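Local atomic coordinates of endoglucanase (Thermotoga maritima, PDB entry 1VHO), a protein that probably acts as a metal-dependent aminopeptidase of the M42 family, binding two divalent metal cations per subunit. Residues K100-R111 with R145-D156. Sequence-based numbering, arbitrary orientation.
Unlike the reference sequence in segment 145-156: Gly146 (reference Asp). With SO4 (sulfate ion), chain E.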
ATOM      1  N   LYS A 100       3.922  -5.903  18.772  1.00 18.11           N
ATOM      2  CA  LYS A 100       3.776  -7.333  18.473  1.00 15.80           C
ATOM      3  C   LYS A 100       4.295  -7.590  17.045  1.00 16.36           C
ATOM      4  O   LYS A 100       3.948  -6.893  16.061  1.00 15.98           O
ATOM      5  CB  LYS A 100       2.297  -7.755  18.533  1.00 14.19           C
ATOM      6  CG  LYS A 100       1.775  -7.972  19.988  1.00 16.73           C
ATOM      7  CD  LYS A 100       0.253  -8.287  19.990  1.00 18.44           C
ATOM      8  CE  LYS A 100      -0.026  -9.544  19.190  1.00 20.25           C
ATOM      9  NZ  LYS A 100      -1.475  -9.957  19.234  1.00 29.18           N
ATOM     10  N   VAL A 101       5.089  -8.655  16.915  1.00 15.81           N
ATOM     11  CA  VAL A 101       5.641  -9.085  15.677  1.00 16.23           C
ATOM     12  C   VAL A 101       5.468 -10.594  15.489  1.00 13.38           C
ATOM     13  O   VAL A 101       5.253 -11.312  16.464  1.00 15.67           O
ATOM     14  CB  VAL A 101       7.150  -8.801  15.447  1.00 20.18           C
ATOM     15  CG1 VAL A 101       7.384  -7.311  15.274  1.00 20.70           C
ATOM     16  CG2 VAL A 101       7.986  -9.379  16.623  1.00 17.98           C
ATOM     17  N   ARG A 102       5.396 -10.992  14.228  1.00 12.84           N
ATOM     18  CA  ARG A 102       5.317 -12.420  13.908  1.00 13.06           C
ATOM     19  C   ARG A 102       6.518 -12.703  12.997  1.00 14.47           C
ATOM     20  O   ARG A 102       6.764 -11.956  12.061  1.00 14.30           O
ATOM     21  CB  ARG A 102       4.014 -12.916  13.323  1.00 14.75           C
ATOM     22  CG  ARG A 102       3.510 -12.125  12.101  1.00 14.02           C
ATOM     23  CD  ARG A 102       2.021 -12.499  11.900  1.00 18.32           C
ATOM     24  NE  ARG A 102       1.450 -11.968  10.658  1.00 16.90           N
ATOM     25  CZ  ARG A 102       0.165 -11.506  10.607  1.00 18.18           C
ATOM     26  NH1 ARG A 102      -0.612 -11.492  11.709  1.00 15.42           N
ATOM     27  NH2 ARG A 102      -0.340 -11.136   9.450  1.00 14.41           N
ATOM     28  N   ILE A 103       7.254 -13.775  13.328  1.00 14.43           N
ATOM     29  CA  ILE A 103       8.488 -14.046  12.591  1.00 14.84           C
ATOM     30  C   ILE A 103       8.459 -15.368  11.853  1.00 14.92           C
ATOM     31  O   ILE A 103       8.087 -16.396  12.447  1.00 16.02           O
ATOM     32  CB  ILE A 103       9.671 -14.079  13.620  1.00 17.65           C
ATOM     33  CG1 ILE A 103       9.643 -12.871  14.534  1.00 18.07           C
ATOM     34  CG2 ILE A 103      10.998 -14.145  12.816  1.00 15.55           C
ATOM     35  CD1 ILE A 103      10.803 -12.769  15.545  1.00 17.81           C
ATOM     36  N   TYR A 104       8.785 -15.323  10.564  1.00 13.04           N
ATOM     37  CA  TYR A 104       8.800 -16.531   9.772  1.00 13.45           C
ATOM     38  C   TYR A 104      10.069 -17.315  10.056  1.00 14.80           C
ATOM     39  O   TYR A 104      11.170 -16.790   9.847  1.00 14.97           O
ATOM     40  CB  TYR A 104       8.745 -16.202   8.253  1.00 13.93           C
ATOM     41  CG  TYR A 104       7.326 -15.726   7.917  1.00 14.45           C
ATOM     42  CD1 TYR A 104       6.977 -14.393   7.968  1.00 16.33           C
ATOM     43  CD2 TYR A 104       6.378 -16.687   7.564  1.00 15.50           C
ATOM     44  CE1 TYR A 104       5.676 -13.987   7.695  1.00 16.11           C
ATOM     45  CE2 TYR A 104       5.083 -16.290   7.230  1.00 17.38           C
ATOM     46  CZ  TYR A 104       4.751 -14.941   7.337  1.00 16.82           C
ATOM     47  OH  TYR A 104       3.443 -14.585   7.074  1.00 17.52           O
ATOM     48  N   THR A 105       9.928 -18.541  10.525  1.00 17.58           N
ATOM     49  CA  THR A 105      11.106 -19.388  10.793  1.00 20.13           C
ATOM     50  C   THR A 105      10.953 -20.683  10.004  1.00 22.06           C
ATOM     51  O   THR A 105       9.923 -21.027   9.407  1.00 17.73           O
ATOM     52  CB  THR A 105      11.227 -19.732  12.294  1.00 18.90           C
ATOM     53  OG1 THR A 105      10.231 -20.734  12.675  1.00 18.91           O
ATOM     54  CG2 THR A 105      11.024 -18.487  13.144  1.00 21.59           C
ATOM     55  N   LYS A 106      12.018 -21.507  10.089  1.00 22.78           N
ATOM     56  CA  LYS A 106      11.958 -22.817   9.428  1.00 23.97           C
ATOM     57  C   LYS A 106      10.870 -23.685  10.016  1.00 25.41           C
ATOM     58  O   LYS A 106      10.458 -24.643   9.342  1.00 25.39           O
ATOM     59  CB  LYS A 106      13.328 -23.519   9.546  1.00 27.30           C
ATOM     60  CG  LYS A 106      13.638 -24.017  10.949  1.00 31.35           C
ATOM     61  CD  LYS A 106      15.143 -24.189  11.139  1.00 36.58           C
ATOM     62  CE  LYS A 106      15.576 -25.367  11.964  1.00 39.28           C
ATOM     63  NZ  LYS A 106      14.613 -25.765  13.034  1.00 43.38           N
ATOM     64  N   ASN A 107      10.414 -23.455  11.249  1.00 24.35           N
ATOM     65  CA  ASN A 107       9.412 -24.254  11.894  1.00 26.34           C
ATOM     66  C   ASN A 107       8.000 -23.696  11.811  1.00 26.76           C
ATOM     67  O   ASN A 107       7.067 -24.353  12.298  1.00 28.48           O
ATOM     68  CB  ASN A 107       9.738 -24.386  13.412  1.00 28.68           C
ATOM     69  CG  ASN A 107      11.119 -24.999  13.605  1.00 30.73           C
ATOM     70  OD1 ASN A 107      11.363 -26.107  13.135  1.00 35.21           O
ATOM     71  ND2 ASN A 107      12.010 -24.271  14.255  1.00 32.95           N
ATOM     72  N   GLY A 108       7.825 -22.507  11.244  1.00 23.52           N
ATOM     73  CA  GLY A 108       6.447 -21.950  11.165  1.00 23.19           C
ATOM     74  C   GLY A 108       6.583 -20.474  11.586  1.00 23.05           C
ATOM     75  O   GLY A 108       7.661 -19.890  11.516  1.00 25.01           O
ATOM     76  N   ILE A 109       5.549 -19.898  12.116  1.00 20.92           N
ATOM     77  CA  ILE A 109       5.575 -18.493  12.539  1.00 21.79           C
ATOM     78  C   ILE A 109       5.737 -18.409  14.040  1.00 22.69           C
ATOM     79  O   ILE A 109       5.025 -19.135  14.744  1.00 22.77           O
ATOM     80  CB  ILE A 109       4.213 -17.877  12.096  1.00 24.52           C
ATOM     81  CG1 ILE A 109       4.168 -17.975  10.553  1.00 26.52           C
ATOM     82  CG2 ILE A 109       4.093 -16.438  12.553  1.00 21.72           C
ATOM     83  CD1 ILE A 109       2.871 -17.390   9.963  1.00 29.63           C
ATOM     84  N   GLU A 110       6.670 -17.604  14.527  1.00 20.24           N
ATOM     85  CA  GLU A 110       6.835 -17.418  15.970  1.00 20.33           C
ATOM     86  C   GLU A 110       6.327 -16.001  16.278  1.00 19.23           C
ATOM     87  O   GLU A 110       6.532 -15.080  15.450  1.00 19.06           O
ATOM     88  CB  GLU A 110       8.322 -17.483  16.375  1.00 21.94           C
ATOM     89  CG  GLU A 110       8.962 -18.841  16.090  1.00 28.43           C
ATOM     90  CD  GLU A 110       8.806 -19.794  17.258  1.00 34.25           C
ATOM     91  OE1 GLU A 110       8.176 -19.425  18.285  1.00 34.11           O
ATOM     92  OE2 GLU A 110       9.312 -20.926  17.155  1.00 36.99           O
ATOM     93  N   ARG A 111       5.642 -15.794  17.366  1.00 17.96           N
ATOM     94  CA  ARG A 111       5.095 -14.507  17.746  1.00 18.58           C
ATOM     95  C   ARG A 111       5.760 -13.922  18.974  1.00 20.31           C
ATOM     96  O   ARG A 111       6.019 -14.673  19.933  1.00 20.24           O
ATOM     97  CB  ARG A 111       3.587 -14.711  18.040  1.00 21.21           C
ATOM     98  CG  ARG A 111       2.874 -14.950  16.688  1.00 20.75           C
ATOM     99  CD  ARG A 111       1.400 -15.289  16.915  1.00 24.87           C
ATOM    100  NE  ARG A 111       0.829 -15.552  15.579  1.00 29.39           N
ATOM    101  CZ  ARG A 111       0.936 -16.721  14.963  1.00 31.72           C
ATOM    102  NH1 ARG A 111       0.406 -16.835  13.756  1.00 31.82           N
ATOM    103  NH2 ARG A 111       1.523 -17.775  15.542  1.00 33.41           N
ATOM    104  N   ARG A 145      10.465 -22.440  19.523  1.00 44.84           N
ATOM    105  CA  ARG A 145      11.661 -23.052  18.999  1.00 44.81           C
ATOM    106  C   ARG A 145      12.594 -21.946  18.496  1.00 44.57           C
ATOM    107  O   ARG A 145      12.311 -20.760  18.688  1.00 44.96           O
ATOM    108  CB  ARG A 145      11.402 -24.035  17.868  1.00 47.76           C
ATOM    109  CG  ARG A 145      10.134 -24.816  17.840  1.00 50.73           C
ATOM    110  CD  ARG A 145      10.244 -26.280  17.627  1.00 55.49           C
ATOM    111  NE  ARG A 145      11.217 -26.795  16.681  1.00 58.22           N
ATOM    112  CZ  ARG A 145      10.953 -27.879  15.936  1.00 59.56           C
ATOM    113  NH1 ARG A 145       9.770 -28.480  16.063  1.00 59.33           N
ATOM    114  NH2 ARG A 145      11.841 -28.350  15.079  1.00 59.24           N
ATOM    115  N   GLY A 146      13.635 -22.318  17.766  1.00 43.40           N
ATOM    116  CA  GLY A 146      14.561 -21.326  17.270  1.00 42.05           C
ATOM    117  C   GLY A 146      13.950 -20.211  16.418  1.00 41.21           C
ATOM    118  O   GLY A 146      12.781 -20.016  16.113  1.00 40.53           O
ATOM    119  N   VAL A 147      14.824 -19.274  16.155  1.00 39.20           N
ATOM    120  CA  VAL A 147      14.720 -18.093  15.329  1.00 36.51           C
ATOM    121  C   VAL A 147      16.162 -18.009  14.795  1.00 35.96           C
ATOM    122  O   VAL A 147      17.044 -18.464  15.571  1.00 36.40           O
ATOM    123  CB  VAL A 147      14.227 -16.859  16.036  1.00 38.51           C
ATOM    124  CG1 VAL A 147      14.747 -15.570  15.414  1.00 39.67           C
ATOM    125  CG2 VAL A 147      12.691 -16.778  16.041  1.00 37.58           C
ATOM    126  N   ARG A 148      16.395 -17.702  13.542  1.00 32.12           N
ATOM    127  CA  ARG A 148      17.769 -17.663  13.043  1.00 30.92           C
ATOM    128  C   ARG A 148      18.052 -16.357  12.315  1.00 28.45           C
ATOM    129  O   ARG A 148      17.157 -15.680  11.822  1.00 24.58           O
ATOM    130  CB  ARG A 148      18.016 -18.767  12.005  1.00 34.57           C
ATOM    131  CG  ARG A 148      17.991 -20.202  12.477  1.00 38.81           C
ATOM    132  CD  ARG A 148      17.208 -21.057  11.495  1.00 44.93           C
ATOM    133  NE  ARG A 148      17.697 -21.036  10.127  1.00 48.12           N
ATOM    134  CZ  ARG A 148      16.971 -20.854   9.032  1.00 48.95           C
ATOM    135  NH1 ARG A 148      15.660 -20.646   9.079  1.00 44.46           N
ATOM    136  NH2 ARG A 148      17.538 -20.885   7.826  1.00 50.79           N
ATOM    137  N   VAL A 149      19.356 -16.097  12.163  1.00 25.12           N
ATOM    138  CA  VAL A 149      19.778 -14.922  11.419  1.00 25.16           C
ATOM    139  C   VAL A 149      19.138 -15.063  10.039  1.00 22.89           C
ATOM    140  O   VAL A 149      19.167 -16.171   9.512  1.00 23.82           O
ATOM    141  CB  VAL A 149      21.313 -14.838  11.354  1.00 26.65           C
ATOM    142  CG1 VAL A 149      21.767 -13.879  10.264  1.00 28.32           C
ATOM    143  CG2 VAL A 149      21.837 -14.324  12.715  1.00 24.73           C
ATOM    144  N   GLY A 150      18.521 -14.002   9.501  1.00 20.63           N
ATOM    145  CA  GLY A 150      17.894 -14.162   8.181  1.00 19.03           C
ATOM    146  C   GLY A 150      16.374 -14.345   8.261  1.00 18.97           C
ATOM    147  O   GLY A 150      15.703 -14.142   7.231  1.00 16.30           O
ATOM    148  N   ASP A 151      15.842 -14.642   9.442  1.00 17.52           N
ATOM    149  CA  ASP A 151      14.377 -14.825   9.554  1.00 19.26           C
ATOM    150  C   ASP A 151      13.730 -13.439   9.415  1.00 17.70           C
ATOM    151  O   ASP A 151      14.295 -12.460   9.880  1.00 15.72           O
ATOM    152  CB  ASP A 151      14.007 -15.511  10.870  1.00 19.75           C
ATOM    153  CG  ASP A 151      14.279 -17.034  10.784  1.00 18.11           C
ATOM    154  OD1 ASP A 151      14.421 -17.594   9.690  1.00 20.25           O
ATOM    155  OD2 ASP A 151      14.372 -17.646  11.837  1.00 18.97           O
ATOM    156  N   ILE A 152      12.537 -13.411   8.815  1.00 16.61           N
ATOM    157  CA  ILE A 152      11.875 -12.115   8.562  1.00 14.83           C
ATOM    158  C   ILE A 152      10.652 -11.955   9.475  1.00 16.26           C
ATOM    159  O   ILE A 152       9.874 -12.871   9.619  1.00 16.38           O
ATOM    160  CB  ILE A 152      11.420 -12.073   7.106  1.00 15.52           C
ATOM    161  CG1 ILE A 152      12.644 -12.079   6.123  1.00 16.43           C
ATOM    162  CG2 ILE A 152      10.532 -10.850   6.807  1.00 14.69           C
ATOM    163  CD1 ILE A 152      13.530 -10.868   6.290  1.00 16.27           C
ATOM    164  N   ALA A 153      10.491 -10.759  10.017  1.00 17.71           N
ATOM    165  CA  ALA A 153       9.353 -10.473  10.894  1.00 16.22           C
ATOM    166  C   ALA A 153       8.500  -9.359  10.300  1.00 16.57           C
ATOM    167  O   ALA A 153       9.015  -8.531   9.562  1.00 16.20           O
ATOM    168  CB  ALA A 153       9.899  -9.938  12.241  1.00 16.59           C
ATOM    169  N   VAL A 154       7.184  -9.407  10.554  1.00 14.01           N
ATOM    170  CA  VAL A 154       6.320  -8.314  10.135  1.00 14.53           C
ATOM    171  C   VAL A 154       5.481  -7.967  11.385  1.00 15.92           C
ATOM    172  O   VAL A 154       5.512  -8.710  12.369  1.00 14.31           O
ATOM    173  CB  VAL A 154       5.388  -8.689   8.974  1.00 16.38           C
ATOM    174  CG1 VAL A 154       6.219  -8.967   7.687  1.00 17.18           C
ATOM    175  CG2 VAL A 154       4.601  -9.941   9.355  1.00 15.40           C
ATOM    176  N   ILE A 155       4.713  -6.903  11.317  1.00 15.07           N
ATOM    177  CA  ILE A 155       3.830  -6.538  12.434  1.00 14.97           C
ATOM    178  C   ILE A 155       2.732  -7.582  12.561  1.00 14.96           C
ATOM    179  O   ILE A 155       2.146  -8.071  11.591  1.00 14.11           O
ATOM    180  CB  ILE A 155       3.189  -5.159  12.100  1.00 15.15           C
ATOM    181  CG1 ILE A 155       4.254  -4.080  12.227  1.00 18.19           C
ATOM    182  CG2 ILE A 155       2.008  -4.866  13.027  1.00 15.92           C
ATOM    183  CD1 ILE A 155       4.805  -3.933  13.599  1.00 25.07           C
ATOM    184  N   ASP A 156       2.460  -8.010  13.807  1.00 13.26           N
ATOM    185  CA  ASP A 156       1.440  -9.030  14.032  1.00 16.00           C
ATOM    186  C   ASP A 156       0.131  -8.310  14.426  1.00 16.30           C
ATOM    187  O   ASP A 156      -0.006  -7.941  15.569  1.00 14.89           O
ATOM    188  CB  ASP A 156       1.875  -9.983  15.132  1.00 14.76           C
ATOM    189  CG  ASP A 156       0.942 -11.129  15.423  1.00 19.52           C
ATOM    190  OD1 ASP A 156      -0.010 -11.420  14.653  1.00 18.88           O
ATOM    191  OD2 ASP A 156       1.102 -11.790  16.474  1.00 19.11           O
TER
HETATM  192  S   SO4 E 353      14.819 -25.556  16.102  1.00 79.18           S
HETATM  193  O1  SO4 E 353      13.386 -25.133  16.134  1.00 80.03           O
HETATM  194  O2  SO4 E 353      15.596 -24.597  15.248  1.00 79.37           O
HETATM  195  O3  SO4 E 353      15.352 -25.553  17.498  1.00 79.85           O
HETATM  196  O4  SO4 E 353      14.903 -26.936  15.527  1.00 79.63           O
HETATM  197  O   HOH W   1      -1.007 -12.455  18.067  1.00 24.26           O
HETATM  198  O   HOH W   2      -2.225  -7.900  17.518  1.00 27.56           O
HETATM  199  O   HOH W   3       2.950 -11.167  18.402  1.00 19.36           O
HETATM  200  O   HOH W   4      10.834 -21.483  15.189  1.00 29.56           O
HETATM  201  O   HOH W   5      -0.876 -13.808  14.358  1.00 30.39           O
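The guanidinium of Arg102 has Ile155 O over one face and Asp156 OD1 near its plane at the edge. Arg102 NH1 bonds Asp156 OD1 at 3.0 Å in a salt bridge. Asp156 OD1 is met on its anti side, and the guanidinium and carboxylate planes stand 61° apart. Arg102 NH2 goes to Asp18, which also holds Tyr104 OH. The Tyr104 ring has Ile152 O in plane at its edge. The Arg145 guanidinium carries the Asn107 amide over one face and a sulfate at its edge. Arg145 NE donates to sulfate O1, although the position of that oxygen is uncertain.

Asp156 CG lies anti to the backbone N (chi1 -177°), which turns the carboxylate back across strand 100-105. A long salt bridge of 3.9 Å joins Asp156 OD2 to Arg111 NE, and water 1 links OD2 to Lys100 NZ. Val154 CG2 packs 3.7 Å from Arg102 CG. With an alanine at Arg102, Asp156 OD1 would probably lose its salt-bridge partner, Asp18 its guanidinium mate, and a gap would open beside Val154 CG2.

On the sheet face away from Arg102 and Val154, Ile103 CG1 meets Ala153 CB at 3.7 Å. At the turn, Glu110 OE2 takes the backbone N of Arg145 at 3.0 Å. Water 4 lies within hydrogen-bonding reach of Thr105 OG1, Glu110 OE2 and Gly146 O. Thr105 OG1 accepts from Asn107 N in an ST turn within the type I turn.

Arg102 and Val154 form a hydrogen-bonded antiparallel pair, with Arg102 N to Val154 O at 2.9 Å. Strand 108-113 of the hairpin forms the outer edge of an antiparallel sheet; strand 100-105 pairs with 152-155, which joins it to strand 73-79, in the smaller beta domain characteristic of M42 peptidases.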